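Local coordinates for protein mosquitocidal toxin (Bacillus sphaericus, PDB 2CB4) that probably transfers ADP-ribose from NAD to target proteins through its catalytic domain, the part of this mosquito-killing toxin present in the chain, at residues I150-E155 and R193-Y198. The protein carries 1 engineered substitution. Numbering follows the deposited sequence.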
loop_
_atom_site.group_PDB
_atom_site.type_symbol
_atom_site.label_atom_id
_atom_site.label_comp_id
_atom_site.label_asym_id
_atom_site.label_seq_id
_atom_site.Cartn_x
_atom_site.Cartn_y
_atom_site.Cartn_z
ATOM N N ILE A 150 2.977 35.891 14.023
ATOM C CA ILE A 150 2.293 36.375 12.834
ATOM C C ILE A 150 0.831 35.940 12.747
ATOM O O ILE A 150 0.514 34.748 12.756
ATOM C CB ILE A 150 3.010 35.840 11.556
ATOM C CG1 ILE A 150 4.504 36.183 11.622
ATOM C CG2 ILE A 150 2.338 36.378 10.268
ATOM C CD1 ILE A 150 5.332 35.562 10.497
ATOM N N ILE A 151 -0.052 36.926 12.626
ATOM C CA ILE A 151 -1.472 36.654 12.499
ATOM C C ILE A 151 -2.055 37.625 11.473
ATOM O O ILE A 151 -1.542 38.747 11.267
ATOM C CB ILE A 151 -2.207 36.708 13.881
ATOM C CG1 ILE A 151 -3.601 36.067 13.766
ATOM C CG2 ILE A 151 -2.272 38.149 14.423
ATOM C CD1 ILE A 151 -4.251 35.779 15.077
ATOM N N TYR A 152 -3.112 37.182 10.808
ATOM C CA TYR A 152 -3.785 37.992 9.792
ATOM C C TYR A 152 -5.215 38.316 10.228
ATOM O O TYR A 152 -5.883 37.508 10.864
ATOM C CB TYR A 152 -3.825 37.212 8.459
ATOM C CG TYR A 152 -2.435 36.930 7.905
ATOM C CD1 TYR A 152 -1.815 37.834 7.022
ATOM C CD2 TYR A 152 -1.706 35.799 8.321
ATOM C CE1 TYR A 152 -0.534 37.613 6.566
ATOM C CE2 TYR A 152 -0.397 35.584 7.870
ATOM C CZ TYR A 152 0.177 36.498 6.995
ATOM O OH TYR A 152 1.457 36.299 6.495
ATOM N N ARG A 153 -5.682 39.505 9.866
ATOM C CA ARG A 153 -7.056 39.902 10.131
ATOM C C ARG A 153 -7.668 40.176 8.760
ATOM O O ARG A 153 -7.413 41.212 8.151
ATOM C CB ARG A 153 -7.119 41.163 10.998
ATOM C CG ARG A 153 -8.519 41.358 11.671
ATOM C CD ARG A 153 -8.566 42.751 12.289
ATOM N NE ARG A 153 -8.924 43.695 11.265
ATOM C CZ ARG A 153 -9.449 44.882 11.488
ATOM N NH1 ARG A 153 -9.652 45.296 12.721
ATOM N NH2 ARG A 153 -9.761 45.652 10.462
ATOM N N TYR A 154 -8.432 39.216 8.262
ATOM C CA TYR A 154 -9.064 39.324 6.960
ATOM C C TYR A 154 -10.359 40.114 7.030
ATOM O O TYR A 154 -11.128 39.972 7.999
ATOM C CB TYR A 154 -9.328 37.916 6.363
ATOM C CG TYR A 154 -8.045 37.191 5.980
ATOM C CD1 TYR A 154 -7.513 37.323 4.697
ATOM C CD2 TYR A 154 -7.339 36.391 6.919
ATOM C CE1 TYR A 154 -6.331 36.687 4.332
ATOM C CE2 TYR A 154 -6.136 35.737 6.552
ATOM C CZ TYR A 154 -5.653 35.912 5.259
ATOM O OH TYR A 154 -4.500 35.322 4.879
ATOM N N GLU A 155 -10.587 40.914 5.976
ATOM C CA GLU A 155 -11.776 41.753 5.796
ATOM C C GLU A 155 -12.663 41.106 4.739
ATOM O O GLU A 155 -12.247 40.859 3.607
ATOM C CB GLU A 155 -11.381 43.167 5.360
ATOM C CG GLU A 155 -12.561 44.088 5.093
ATOM C CD GLU A 155 -12.139 45.331 4.349
ATOM O OE1 GLU A 155 -11.351 45.222 3.383
ATOM O OE2 GLU A 155 -12.540 46.433 4.766
ATOM N N ARG A 193 -11.805 40.966 0.790
ATOM C CA ARG A 193 -11.261 42.164 0.191
ATOM C C ARG A 193 -9.806 42.470 0.483
ATOM O O ARG A 193 -9.076 42.956 -0.373
ATOM C CB ARG A 193 -12.122 43.395 0.554
ATOM C CG ARG A 193 -11.642 44.642 -0.239
ATOM C CD ARG A 193 -12.669 45.733 -0.263
ATOM N NE ARG A 193 -12.701 46.432 1.010
ATOM C CZ ARG A 193 -13.492 47.458 1.285
ATOM N NH1 ARG A 193 -14.308 47.920 0.366
ATOM N NH2 ARG A 193 -13.460 48.027 2.482
ATOM N N SER A 194 -9.396 42.244 1.722
ATOM C CA SER A 194 -8.035 42.562 2.102
ATOM C C SER A 194 -7.675 41.842 3.384
ATOM O O SER A 194 -8.489 41.142 3.982
ATOM C CB SER A 194 -7.944 44.087 2.350
ATOM O OG SER A 194 -8.744 44.492 3.481
ATOM N N THR A 195 -6.457 42.068 3.839
ATOM C CA THR A 195 -6.034 41.527 5.121
ATOM C C THR A 195 -4.896 42.360 5.686
ATOM O O THR A 195 -4.115 42.949 4.943
ATOM C CB THR A 195 -5.670 40.001 5.083
ATOM O OG1 THR A 195 -5.606 39.506 6.430
ATOM C CG2 THR A 195 -4.321 39.753 4.400
ATOM N N TYR A 196 -4.825 42.426 7.004
ATOM C CA TYR A 196 -3.735 43.100 7.683
ATOM C C TYR A 196 -2.808 41.978 8.123
ATOM O O TYR A 196 -3.260 41.006 8.729
ATOM C CB TYR A 196 -4.195 43.731 8.991
ATOM C CG TYR A 196 -4.967 44.988 8.839
ATOM C CD1 TYR A 196 -4.946 45.702 7.653
ATOM C CD2 TYR A 196 -5.729 45.469 9.883
ATOM C CE1 TYR A 196 -5.680 46.868 7.505
ATOM C CE2 TYR A 196 -6.440 46.646 9.763
ATOM C CZ TYR A 196 -6.416 47.342 8.571
ATOM O OH TYR A 196 -7.149 48.496 8.459
ATOM N N GLU A 197 -1.515 42.139 7.875
ATOM C CA GLU A 197 -0.530 41.177 8.345
ATOM C C GLU A 197 0.112 41.790 9.593
ATOM O O GLU A 197 0.748 42.840 9.526
ATOM C CB GLU A 197 0.544 40.936 7.289
ATOM C CG GLU A 197 1.650 40.041 7.766
ATOM C CD GLU A 197 2.596 39.638 6.655
ATOM O OE1 GLU A 197 2.308 39.904 5.470
ATOM O OE2 GLU A 197 3.637 39.051 6.975
ATOM N N TYR A 198 -0.052 41.130 10.740
ATOM C CA TYR A 198 0.543 41.615 12.008
ATOM C C TYR A 198 1.708 40.729 12.396
ATOM O O TYR A 198 1.620 39.504 12.268
ATOM C CB TYR A 198 -0.461 41.477 13.165
ATOM C CG TYR A 198 -1.658 42.396 13.107
ATOM C CD1 TYR A 198 -1.604 43.661 13.670
ATOM C CD2 TYR A 198 -2.871 41.978 12.539
ATOM C CE1 TYR A 198 -2.713 44.527 13.638
ATOM C CE2 TYR A 198 -3.997 42.832 12.526
ATOM C CZ TYR A 198 -3.908 44.098 13.086
ATOM O OH TYR A 198 -4.998 44.963 13.088
HETATM O O HOH W 1 -9.503 48.288 9.801
HETATM O O HOH W 2 -7.517 44.887 14.996
#
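Ile151 and Tyr198 open an antiparallel ladder between strands 150-155 and 193-198, neighbours in the central sheet of the ADP-ribosyltransferase fold; their axes run at 159° and approach to 4.5 Å. Backbone bonds define the register: Ile151 and Tyr198 form one hydrogen-bonded pair, with Tyr198 N 2.9 Å from Ile151 O, and Arg153 and Tyr196 form the next. The pair lies inside the sheet, between strands 78-82 and 202-208, with helix 86-92 touching the Tyr152 and Tyr154 side.

Aromatic contacts occupy both faces of the sheet. On the side of Tyr152 and Tyr154, Thr195 CB sits over the Tyr154 ring in a CH-pi contact, 3.7 Å from the centroid. The chi1 torsion of Thr195 turns OG1 away from its own N, over that same ring and toward Arg153 O, to which it makes a weak bond. Alongside, Tyr152 CE1 packs 3.5 Å from Glu197 CG; the Glu197 carboxylate bonds instead to His199, Trp207 and Asn241, and Tyr152 OH to Asn241 O. On the opposite face Tyr196 CE2 lies over one face of the Arg153 guanidinium, 3.5 Å from Arg153 NH2, with the two planes 20° apart. A water links the two polar ends, weakly at Arg153 NH2, and Tyr196 OH also bonds to Ser222 O.

Charged and hydroxyl groups close the far end. Arg193 grips the Glu155 carboxylate side-on in a salt bridge, with NE 3.0 Å from OE1 and NH2 2.9 Å from OE2. With the planes 65° apart, both nitrogens meet their oxygens from above the carboxylate plane. Arg77 gives OE2 a second cationic partner, which would probably stabilise the buried negative charge. Ser194 OG donates to Glu155 OE1 at 2.7 Å, reaching that oxygen from the carboxylate face opposite Arg193 NE.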